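Long-range contacts in type VII secretion system protein EssB (Staphylococcus aureus, PDB 4ANN), which is a membrane component of the type VII (Ess) secretion system, probably required for secretion of EsxA and EsxB, here represented by its cytoplasmic segment: residues K80-K91 with Y143-F151; T99-E109 with A120-P131. All coordinates share one frame; numbering follows the deposited sequence.

From the N terminus, the chain passes through strands 21-25, 50-54, 58-63 and 70-71 before entering helix 80-89, the first partner of interaction 1. It then runs into 99-109, crosses the hairpin of strands 110-112 and 118-120, and comes back along 120-131, so interaction 2 closes a short loop of ten residues. Only after that does helix 136-151 begin, and its second half returns to helix 80-89, closing interaction 1 around the whole of interaction 2. The two contacts meet at Leu-105, whose side chain packs on Ile-90, Tyr-143 and Leu-146. Thus the loop after strand 101-102 packs on the helical pair through Leu-105, and Pro-107 also rests on Leu-146.

Interaction 1: K80-K91 with Y143-F151; sequences KNEKLRYLLNIK and YKALVICAF
The ring of Phe-151 takes the aliphatic chain of Lys-83 over one face: CD of Lys-83 stands 3.8 Å from the ring centroid, almost on the ring normal, a CH-pi contact. At the edge of the same ring lie CD2 of Leu-84 and, in the ring plane, Val-147 O. The Tyr-143 ring carries CG2 of Ile-90 over one face, displaced toward the rim, while the carbonyl oxygen of Leu-87 lies at its edge. Tyr-143 OH donates to Leu-87 O at 2.6 Å; Ile-90 N reaches that oxygen from the other face of its carbonyl plane, giving it two donors. With chi1 at -163°, CG of Tyr-143 is swung opposite its own backbone N, and the ring reaches across to the carbonyl of Leu-87. The segments 80-89 and 143-151 run antiparallel, 166° between their directions, their axes 10.7 Å apart at closest approach, and pack knobs into holes: Leu-87 sits among Leu-146, Val-147, Ala-150 and Phe-151, its CD1 3.7 Å from CE2 of Phe-151. Phe-151 is the reciprocal knob, among Lys-80, Lys-83, Leu-84 and Leu-87. Beyond its bend at chi3, Lys-83 extends to place NZ 2.9 Å from Ala-150 O, a hydrogen bond at the C-terminal part of helix 136-151, and NZ also bonds Lys-76 O. The ammonium still lies over the Phe-151 face, 4.7 Å from the centroid, in a cation-pi contact.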
loop_
_atom_site.group_PDB
_atom_site.type_symbol
_atom_site.label_atom_id
_atom_site.label_comp_id
_atom_site.label_asym_id
_atom_site.label_seq_id
_atom_site.Cartn_x
_atom_site.Cartn_y
_atom_site.Cartn_z
ATOM N N LYS A 80 6.837 -9.090 -18.374
ATOM C CA LYS A 80 6.521 -7.673 -18.404
ATOM C C LYS A 80 5.005 -7.453 -18.453
ATOM O O LYS A 80 4.523 -6.507 -17.814
ATOM C CB LYS A 80 7.178 -6.972 -19.577
ATOM C CG LYS A 80 6.781 -5.527 -19.778
ATOM C CD LYS A 80 7.384 -4.926 -21.003
ATOM C CE LYS A 80 6.792 -5.395 -22.313
ATOM N NZ LYS A 80 5.312 -5.449 -22.331
ATOM N N ASN A 81 4.261 -8.026 -19.353
ATOM C CA ASN A 81 2.798 -8.035 -19.380
ATOM C C ASN A 81 2.159 -8.215 -17.996
ATOM O O ASN A 81 1.377 -7.337 -17.589
ATOM C CB ASN A 81 2.146 -9.002 -20.358
ATOM C CG ASN A 81 2.370 -10.464 -20.314
ATOM O OD1 ASN A 81 1.684 -11.360 -20.823
ATOM N ND2 ASN A 81 3.492 -10.862 -19.814
ATOM N N GLU A 82 2.417 -9.311 -17.290
ATOM C CA GLU A 82 1.768 -9.584 -16.011
ATOM C C GLU A 82 2.227 -8.600 -14.960
ATOM O O GLU A 82 1.419 -8.145 -14.110
ATOM C CB GLU A 82 1.908 -11.058 -15.614
ATOM C CG GLU A 82 1.101 -12.014 -16.449
ATOM C CD GLU A 82 -0.397 -11.929 -16.268
ATOM O OE1 GLU A 82 -1.002 -10.927 -16.702
ATOM O OE2 GLU A 82 -1.052 -12.851 -15.677
ATOM N N LYS A 83 3.497 -8.209 -14.979
ATOM C CA LYS A 83 3.984 -7.172 -14.081
ATOM C C LYS A 83 3.219 -5.884 -14.260
ATOM O O LYS A 83 2.790 -5.250 -13.297
ATOM C CB LYS A 83 5.474 -6.991 -14.372
ATOM C CG LYS A 83 6.134 -5.986 -13.440
ATOM C CD LYS A 83 7.612 -5.774 -13.810
ATOM C CE LYS A 83 8.446 -6.993 -13.612
ATOM N NZ LYS A 83 9.879 -6.728 -13.848
ATOM N N LEU A 84 3.057 -5.460 -15.501
ATOM C CA LEU A 84 2.294 -4.243 -15.791
ATOM C C LEU A 84 0.836 -4.364 -15.370
ATOM O O LEU A 84 0.280 -3.424 -14.844
ATOM C CB LEU A 84 2.390 -3.874 -17.273
ATOM C CG LEU A 84 3.751 -3.297 -17.703
ATOM C CD1 LEU A 84 3.904 -3.302 -19.186
ATOM C CD2 LEU A 84 3.911 -1.893 -17.104
ATOM N N ARG A 85 0.220 -5.525 -15.576
ATOM C CA ARG A 85 -1.169 -5.717 -15.156
ATOM C C ARG A 85 -1.300 -5.468 -13.649
ATOM O O ARG A 85 -2.212 -4.763 -13.190
ATOM C CB ARG A 85 -1.663 -7.074 -15.558
ATOM C CG ARG A 85 -3.118 -7.304 -15.202
ATOM C CD ARG A 85 -3.697 -8.554 -15.837
ATOM N NE ARG A 85 -3.171 -9.823 -15.320
ATOM C CZ ARG A 85 -3.597 -10.445 -14.260
ATOM N NH1 ARG A 85 -4.528 -9.901 -13.491
ATOM N NH2 ARG A 85 -3.076 -11.616 -13.944
ATOM N N TYR A 86 -0.421 -6.099 -12.871
ATOM C CA TYR A 86 -0.426 -5.941 -11.441
ATOM C C TYR A 86 -0.178 -4.493 -11.047
ATOM O O TYR A 86 -0.887 -3.928 -10.176
ATOM C CB TYR A 86 0.607 -6.856 -10.786
ATOM C CG TYR A 86 0.134 -8.298 -10.582
ATOM C CD1 TYR A 86 -0.339 -9.109 -11.601
ATOM C CD2 TYR A 86 0.154 -8.862 -9.302
ATOM C CE1 TYR A 86 -0.757 -10.394 -11.384
ATOM C CE2 TYR A 86 -0.264 -10.154 -9.084
ATOM C CZ TYR A 86 -0.742 -10.927 -10.126
ATOM O OH TYR A 86 -1.181 -12.205 -9.926
ATOM N N LEU A 87 0.817 -3.854 -11.650
ATOM C CA LEU A 87 1.115 -2.453 -11.339
ATOM C C LEU A 87 -0.063 -1.537 -11.643
ATOM O O LEU A 87 -0.382 -0.653 -10.834
ATOM C CB LEU A 87 2.351 -1.995 -12.080
ATOM C CG LEU A 87 3.687 -2.537 -11.617
ATOM C CD1 LEU A 87 4.768 -2.206 -12.620
ATOM C CD2 LEU A 87 4.026 -2.016 -10.245
ATOM N N LEU A 88 -0.712 -1.730 -12.784
ATOM C CA LEU A 88 -1.884 -0.954 -13.152
ATOM C C LEU A 88 -2.987 -1.136 -12.133
ATOM O O LEU A 88 -3.704 -0.192 -11.786
ATOM C CB LEU A 88 -2.327 -1.323 -14.542
ATOM C CG LEU A 88 -1.514 -0.676 -15.676
ATOM C CD1 LEU A 88 -1.669 -1.433 -16.981
ATOM C CD2 LEU A 88 -1.948 0.791 -15.860
ATOM N N ASN A 89 -3.151 -2.352 -11.633
ATOM C CA ASN A 89 -4.229 -2.617 -10.676
ATOM C C ASN A 89 -4.022 -1.972 -9.341
ATOM O O ASN A 89 -5.008 -1.845 -8.583
ATOM C CB ASN A 89 -4.436 -4.124 -10.510
ATOM C CG ASN A 89 -5.099 -4.798 -11.714
ATOM O OD1 ASN A 89 -5.704 -4.141 -12.553
ATOM N ND2 ASN A 89 -4.997 -6.104 -11.752
ATOM N N ILE A 90 -2.815 -1.561 -8.982
ATOM C CA ILE A 90 -2.565 -0.951 -7.656
ATOM C C ILE A 90 -3.479 0.231 -7.416
ATOM O O ILE A 90 -3.903 0.496 -6.293
ATOM C CB ILE A 90 -1.088 -0.569 -7.502
ATOM C CG1 ILE A 90 -0.206 -1.807 -7.456
ATOM C CG2 ILE A 90 -0.871 0.372 -6.314
ATOM C CD1 ILE A 90 1.288 -1.526 -7.524
ATOM N N LYS A 91 -3.804 0.982 -8.464
ATOM C CA LYS A 91 -4.651 2.171 -8.326
ATOM C C LYS A 91 -6.002 1.846 -7.734
ATOM O O LYS A 91 -6.683 2.758 -7.207
ATOM C CB LYS A 91 -4.778 2.839 -9.706
ATOM C CG LYS A 91 -5.862 2.282 -10.630
ATOM C CD LYS A 91 -6.098 3.267 -11.763
ATOM C CE LYS A 91 -7.097 2.918 -12.852
ATOM N NZ LYS A 91 -7.482 4.150 -13.629
ATOM N N TYR A 143 3.613 5.365 -5.531
ATOM C CA TYR A 143 3.263 4.531 -6.685
ATOM C C TYR A 143 4.410 4.487 -7.689
ATOM O O TYR A 143 4.788 3.426 -8.187
ATOM C CB TYR A 143 1.935 5.058 -7.252
ATOM C CG TYR A 143 1.193 4.147 -8.167
ATOM C CD1 TYR A 143 1.607 2.924 -8.671
ATOM C CD2 TYR A 143 -0.072 4.544 -8.557
ATOM C CE1 TYR A 143 0.829 2.182 -9.529
ATOM C CE2 TYR A 143 -0.867 3.800 -9.417
ATOM C CZ TYR A 143 -0.415 2.590 -9.874
ATOM O OH TYR A 143 -1.210 1.844 -10.738
ATOM N N LYS A 144 5.009 5.644 -7.977
ATOM C CA LYS A 144 6.152 5.705 -8.842
ATOM C C LYS A 144 7.285 4.826 -8.341
ATOM O O LYS A 144 7.940 4.111 -9.108
ATOM C CB LYS A 144 6.635 7.152 -8.993
ATOM C CG LYS A 144 5.719 8.042 -9.796
ATOM C CD LYS A 144 6.087 9.501 -9.742
ATOM C CE LYS A 144 5.317 10.328 -10.730
ATOM N NZ LYS A 144 5.695 11.782 -10.634
ATOM N N ALA A 145 7.549 4.907 -7.036
ATOM C CA ALA A 145 8.607 4.114 -6.446
ATOM C C ALA A 145 8.327 2.616 -6.588
ATOM O O ALA A 145 9.248 1.836 -6.881
ATOM C CB ALA A 145 8.843 4.498 -5.009
ATOM N N LEU A 146 7.094 2.197 -6.410
ATOM C CA LEU A 146 6.734 0.803 -6.638
ATOM C C LEU A 146 6.991 0.375 -8.081
ATOM O O LEU A 146 7.493 -0.712 -8.352
ATOM C CB LEU A 146 5.266 0.519 -6.269
ATOM C CG LEU A 146 4.920 0.604 -4.775
ATOM C CD1 LEU A 146 3.425 0.434 -4.595
ATOM C CD2 LEU A 146 5.637 -0.412 -3.950
ATOM N N VAL A 147 6.622 1.226 -9.054
ATOM C CA VAL A 147 6.862 0.906 -10.451
ATOM C C VAL A 147 8.363 0.712 -10.700
ATOM O O VAL A 147 8.808 -0.235 -11.346
ATOM C CB VAL A 147 6.267 1.985 -11.361
ATOM C CG1 VAL A 147 6.730 1.777 -12.806
ATOM C CG2 VAL A 147 4.744 2.024 -11.271
ATOM N N ILE A 148 9.175 1.664 -10.203
ATOM C CA ILE A 148 10.617 1.589 -10.395
ATOM C C ILE A 148 11.163 0.322 -9.792
ATOM O O ILE A 148 11.975 -0.391 -10.398
ATOM C CB ILE A 148 11.279 2.863 -9.808
ATOM C CG1 ILE A 148 10.903 4.077 -10.654
ATOM C CG2 ILE A 148 12.783 2.674 -9.679
ATOM C CD1 ILE A 148 11.270 5.401 -10.051
ATOM N N CYS A 149 10.750 0.008 -8.559
ATOM C CA CYS A 149 11.220 -1.209 -7.894
ATOM C C CYS A 149 10.820 -2.463 -8.625
ATOM O O CYS A 149 11.580 -3.427 -8.710
ATOM C CB CYS A 149 10.716 -1.243 -6.458
ATOM S SG CYS A 149 11.491 -0.031 -5.365
ATOM N N ALA A 150 9.600 -2.489 -9.186
ATOM C CA ALA A 150 9.134 -3.668 -9.907
ATOM C C ALA A 150 10.020 -3.935 -11.128
ATOM O O ALA A 150 10.151 -5.114 -11.497
ATOM C CB ALA A 150 7.683 -3.509 -10.319
ATOM N N PHE A 151 10.551 -2.903 -11.745
ATOM C CA PHE A 151 11.378 -3.007 -12.950
ATOM C C PHE A 151 12.869 -3.113 -12.656
ATOM O O PHE A 151 13.634 -3.394 -13.574
ATOM C CB PHE A 151 11.050 -1.900 -13.940
ATOM C CG PHE A 151 9.822 -2.219 -14.743
ATOM C CD1 PHE A 151 9.926 -2.930 -15.913
ATOM C CD2 PHE A 151 8.569 -1.821 -14.325
ATOM C CE1 PHE A 151 8.808 -3.228 -16.679
ATOM C CE2 PHE A 151 7.454 -2.093 -15.093
ATOM C CZ PHE A 151 7.562 -2.791 -16.255
#

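Interaction 2: T99-E109 with A120-P131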
loop_
_atom_site.group_PDB
_atom_site.type_symbol
_atom_site.label_atom_id
_atom_site.label_comp_id
_atom_site.label_asym_id
_atom_site.label_seq_id
_atom_site.Cartn_x
_atom_site.Cartn_y
_atom_site.Cartn_z
ATOM N N THR A 99 -14.194 4.717 2.020
ATOM C CA THR A 99 -14.550 4.031 3.237
ATOM C C THR A 99 -13.990 4.791 4.429
ATOM O O THR A 99 -13.354 5.847 4.280
ATOM C CB THR A 99 -13.966 2.610 3.298
ATOM O OG1 THR A 99 -12.554 2.589 3.474
ATOM C CG2 THR A 99 -14.162 1.852 1.997
ATOM N N ARG A 100 -14.238 4.209 5.593
ATOM C CA ARG A 100 -13.783 4.655 6.895
ATOM C C ARG A 100 -12.276 4.493 7.063
ATOM O O ARG A 100 -11.642 5.223 7.868
ATOM C CB ARG A 100 -14.554 3.917 8.022
ATOM C CG ARG A 100 -15.920 4.495 8.376
ATOM C CD ARG A 100 -16.599 3.660 9.455
ATOM N NE ARG A 100 -16.891 4.379 10.685
ATOM C CZ ARG A 100 -16.152 5.174 11.438
ATOM N NH1 ARG A 100 -14.885 5.481 11.145
ATOM N NH2 ARG A 100 -16.643 5.727 12.535
ATOM N N TYR A 101 -11.667 3.561 6.429
ATOM C CA TYR A 101 -10.341 3.035 6.527
ATOM C C TYR A 101 -9.309 3.922 5.839
ATOM O O TYR A 101 -9.580 4.648 4.913
ATOM C CB TYR A 101 -10.225 1.634 5.932
ATOM C CG TYR A 101 -11.051 0.572 6.615
ATOM C CD1 TYR A 101 -10.821 0.179 7.937
ATOM C CD2 TYR A 101 -12.082 -0.049 5.916
ATOM C CE1 TYR A 101 -11.573 -0.793 8.532
ATOM C CE2 TYR A 101 -12.834 -1.043 6.522
ATOM C CZ TYR A 101 -12.592 -1.402 7.828
ATOM O OH TYR A 101 -13.352 -2.379 8.386
ATOM N N THR A 102 -8.065 3.777 6.293
ATOM C CA THR A 102 -6.874 4.356 5.710
ATOM C C THR A 102 -5.875 3.224 5.532
ATOM O O THR A 102 -5.990 2.152 6.134
ATOM C CB THR A 102 -6.255 5.465 6.560
ATOM O OG1 THR A 102 -5.842 4.839 7.804
ATOM C CG2 THR A 102 -7.235 6.613 6.873
ATOM N N PHE A 103 -4.862 3.499 4.678
ATOM C CA PHE A 103 -3.865 2.482 4.356
ATOM C C PHE A 103 -2.538 3.165 4.053
ATOM O O PHE A 103 -2.476 4.378 3.834
ATOM C CB PHE A 103 -4.299 1.615 3.156
ATOM C CG PHE A 103 -4.292 2.332 1.810
ATOM C CD1 PHE A 103 -5.327 3.189 1.476
ATOM C CD2 PHE A 103 -3.266 2.174 0.907
ATOM C CE1 PHE A 103 -5.348 3.906 0.247
ATOM C CE2 PHE A 103 -3.252 2.866 -0.316
ATOM C CZ PHE A 103 -4.313 3.725 -0.626
ATOM N N VAL A 104 -1.483 2.376 3.992
ATOM C CA VAL A 104 -0.147 2.793 3.643
ATOM C C VAL A 104 0.242 2.103 2.339
ATOM O O VAL A 104 0.080 0.900 2.249
ATOM C CB VAL A 104 0.844 2.391 4.751
ATOM C CG1 VAL A 104 2.267 2.693 4.353
ATOM C CG2 VAL A 104 0.418 3.034 6.075
ATOM N N LEU A 105 0.777 2.833 1.383
ATOM C CA LEU A 105 1.249 2.261 0.114
ATOM C C LEU A 105 2.735 2.017 0.216
ATOM O O LEU A 105 3.547 2.975 0.226
ATOM C CB LEU A 105 0.923 3.146 -1.062
ATOM C CG LEU A 105 1.229 2.534 -2.408
ATOM C CD1 LEU A 105 0.364 1.316 -2.668
ATOM C CD2 LEU A 105 1.063 3.551 -3.530
ATOM N N ALA A 106 3.185 0.763 0.303
ATOM C CA ALA A 106 4.592 0.413 0.444
ATOM C C ALA A 106 4.771 -1.065 0.190
ATOM O O ALA A 106 3.797 -1.835 0.321
ATOM C CB ALA A 106 5.103 0.705 1.869
ATOM N N PRO A 107 5.970 -1.513 -0.135
ATOM C CA PRO A 107 6.172 -2.958 -0.449
ATOM C C PRO A 107 5.691 -3.890 0.635
ATOM O O PRO A 107 5.046 -4.906 0.335
ATOM C CB PRO A 107 7.667 -3.050 -0.700
ATOM C CG PRO A 107 8.045 -1.681 -1.225
ATOM C CD PRO A 107 7.188 -0.738 -0.438
ATOM N N ASP A 108 5.988 -3.579 1.886
ATOM C CA ASP A 108 5.632 -4.480 2.986
ATOM C C ASP A 108 4.184 -4.338 3.413
ATOM O O ASP A 108 3.728 -5.021 4.342
ATOM C CB ASP A 108 6.555 -4.274 4.186
ATOM C CG ASP A 108 6.523 -2.904 4.799
ATOM O OD1 ASP A 108 5.984 -1.934 4.255
ATOM O OD2 ASP A 108 7.146 -2.779 5.882
ATOM N N GLU A 109 3.425 -3.459 2.780
ATOM C CA GLU A 109 2.048 -3.163 3.023
ATOM C C GLU A 109 1.131 -3.633 1.891
ATOM O O GLU A 109 -0.093 -3.474 2.028
ATOM C CB GLU A 109 1.880 -1.651 3.271
ATOM C CG GLU A 109 2.451 -1.196 4.574
ATOM C CD GLU A 109 1.561 -1.560 5.761
ATOM O OE1 GLU A 109 0.406 -1.946 5.533
ATOM O OE2 GLU A 109 2.071 -1.433 6.924
ATOM N N ALA A 120 -4.189 -4.170 1.053
ATOM C CA ALA A 120 -3.257 -3.542 1.989
ATOM C C ALA A 120 -3.284 -4.259 3.317
ATOM O O ALA A 120 -4.219 -5.001 3.660
ATOM C CB ALA A 120 -3.597 -2.071 2.169
ATOM N N LYS A 121 -2.283 -4.035 4.131
ATOM C CA LYS A 121 -2.137 -4.681 5.440
ATOM C C LYS A 121 -2.617 -3.802 6.595
ATOM O O LYS A 121 -3.701 -3.992 7.141
ATOM C CB LYS A 121 -0.691 -5.166 5.605
ATOM C CG LYS A 121 -0.512 -5.985 6.862
ATOM C CD LYS A 121 0.957 -6.382 7.014
ATOM C CE LYS A 121 1.812 -5.227 7.442
ATOM N NZ LYS A 121 3.203 -5.705 7.716
ATOM N N THR A 122 -1.837 -2.810 6.994
ATOM C CA THR A 122 -2.189 -1.947 8.101
ATOM C C THR A 122 -3.424 -1.109 7.775
ATOM O O THR A 122 -3.497 -0.537 6.681
ATOM C CB THR A 122 -1.013 -1.015 8.410
ATOM O OG1 THR A 122 0.139 -1.855 8.696
ATOM C CG2 THR A 122 -1.266 -0.195 9.659
ATOM N N ARG A 123 -4.351 -1.004 8.701
ATOM C CA ARG A 123 -5.521 -0.164 8.513
ATOM C C ARG A 123 -5.617 0.910 9.605
ATOM O O ARG A 123 -5.508 0.584 10.768
ATOM C CB ARG A 123 -6.829 -0.865 8.673
ATOM C CG ARG A 123 -6.891 -2.211 8.181
ATOM C CD ARG A 123 -8.272 -2.841 8.248
ATOM N NE ARG A 123 -8.286 -4.211 7.936
ATOM C CZ ARG A 123 -9.346 -4.994 7.932
ATOM N NH1 ARG A 123 -10.539 -4.513 8.242
ATOM N NH2 ARG A 123 -9.233 -6.279 7.630
ATOM N N GLY A 124 -5.828 2.137 9.198
ATOM C CA GLY A 124 -6.324 3.133 10.144
ATOM C C GLY A 124 -7.788 3.356 9.965
ATOM O O GLY A 124 -8.457 2.748 9.099
ATOM N N LEU A 125 -8.331 4.256 10.794
ATOM C CA LEU A 125 -9.719 4.654 10.742
ATOM C C LEU A 125 -9.782 6.147 10.830
ATOM O O LEU A 125 -9.221 6.687 11.783
ATOM C CB LEU A 125 -10.500 4.086 11.883
ATOM C CG LEU A 125 -10.776 2.621 11.842
ATOM C CD1 LEU A 125 -11.316 2.235 13.222
ATOM C CD2 LEU A 125 -11.774 2.290 10.713
ATOM N N GLN A 126 -10.478 6.734 9.869
ATOM C CA GLN A 126 -10.537 8.189 9.821
ATOM C C GLN A 126 -10.983 8.763 11.135
ATOM O O GLN A 126 -11.970 8.315 11.705
ATOM C CB GLN A 126 -11.474 8.617 8.691
ATOM C CG GLN A 126 -10.859 8.060 7.389
ATOM C CD GLN A 126 -10.356 9.290 6.638
ATOM O OE1 GLN A 126 -9.485 9.997 7.139
ATOM N NE2 GLN A 126 -11.007 9.456 5.485
ATOM N N ASN A 127 -10.211 9.736 11.620
ATOM C CA ASN A 127 -10.617 10.522 12.771
ATOM C C ASN A 127 -10.566 9.661 14.026
ATOM O O ASN A 127 -11.006 10.192 15.043
ATOM C CB ASN A 127 -12.030 11.109 12.659
ATOM C CG ASN A 127 -12.246 11.950 11.433
ATOM O OD1 ASN A 127 -13.252 11.889 10.710
ATOM N ND2 ASN A 127 -11.278 12.821 11.160
ATOM N N VAL A 128 -10.006 8.458 13.940
ATOM C CA VAL A 128 -10.043 7.537 15.067
ATOM C C VAL A 128 -8.697 6.953 15.460
ATOM O O VAL A 128 -8.352 6.962 16.620
ATOM C CB VAL A 128 -11.044 6.410 14.768
ATOM C CG1 VAL A 128 -10.945 5.362 15.831
ATOM C CG2 VAL A 128 -12.439 6.971 14.695
ATOM N N VAL A 129 -7.988 6.379 14.458
ATOM C CA VAL A 129 -6.671 5.835 14.736
ATOM C C VAL A 129 -5.817 5.932 13.481
ATOM O O VAL A 129 -6.333 5.790 12.341
ATOM C CB VAL A 129 -6.736 4.399 15.299
ATOM C CG1 VAL A 129 -7.250 3.405 14.275
ATOM C CG2 VAL A 129 -5.361 3.945 15.795
ATOM N N ASP A 130 -4.540 6.156 13.658
ATOM C CA ASP A 130 -3.544 6.209 12.603
ATOM C C ASP A 130 -3.446 4.868 11.913
ATOM O O ASP A 130 -3.897 3.830 12.472
ATOM C CB ASP A 130 -2.184 6.615 13.203
ATOM C CG ASP A 130 -2.081 8.069 13.586
ATOM O OD1 ASP A 130 -2.952 8.878 13.202
ATOM O OD2 ASP A 130 -1.083 8.394 14.307
ATOM N N PRO A 131 -2.916 4.769 10.669
ATOM C CA PRO A 131 -2.282 5.844 9.922
ATOM C C PRO A 131 -3.268 6.901 9.413
ATOM O O PRO A 131 -4.430 6.649 9.125
ATOM C CB PRO A 131 -1.600 5.144 8.721
ATOM C CG PRO A 131 -2.364 3.847 8.602
ATOM C CD PRO A 131 -2.718 3.486 10.007
HETATM O O HOH W 1 -1.765 -0.398 4.591
HETATM O O HOH W 2 4.208 -7.334 5.743
HETATM O O HOH W 3 4.247 -2.966 7.650
#
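Glu-109 reaches across to Thr-122, and its side chain can be followed outward. CB leads to CG, which lies beside the backbone N, and the bend at chi2 (-77°) folds the carboxylate back toward 120-131. CD comes up against the Thr-122 side chain. OE1 takes Thr-122 N at 2.8 Å, and OE2 takes Thr-122 OG1 at 2.7 Å, each on its syn lone pair, so the two donors of one threonine hold the carboxylate at both oxygens. Water 1 joins Val-104 N to this corner and lies within hydrogen-bonding distance of OE1 and Thr-122 O; water 3 links OE2 to Lys-121 NZ, which also bonds Leu-19 O. The nearby ammonium would be expected to stabilise the carboxylate's negative charge.

Farther along, the segments form an antiparallel ribbon: Thr-102 and Gly-124 are the hydrogen-bonded pair, Tyr-101 and Leu-125 the non-hydrogen-bonded one. Gln-126 N continues the ladder to Arg-100 O at 2.8 Å, nearly straight at 174°. Thr-102 OG1, set between its own N and carbonyl carbon, donates to Pro-131 O at 2.6 Å, while CD1 of Tyr-101 lies 3.6 Å from CD2 of Leu-125. Past the turn at Gln-126 and Asn-127, a classic beta bulge sets Val-128 and Val-129 opposite the single Leu-125, whose O accepts from both of their N atoms.

Around the ribbon, Phe-103 and Leu-105 pack on Phe-139 of helix 136-151, Ala-106 and Pro-107 touch Phe-157 of helix 157-162, and Thr-122 and Val-129 rest on Arg-22 of strand 21-25.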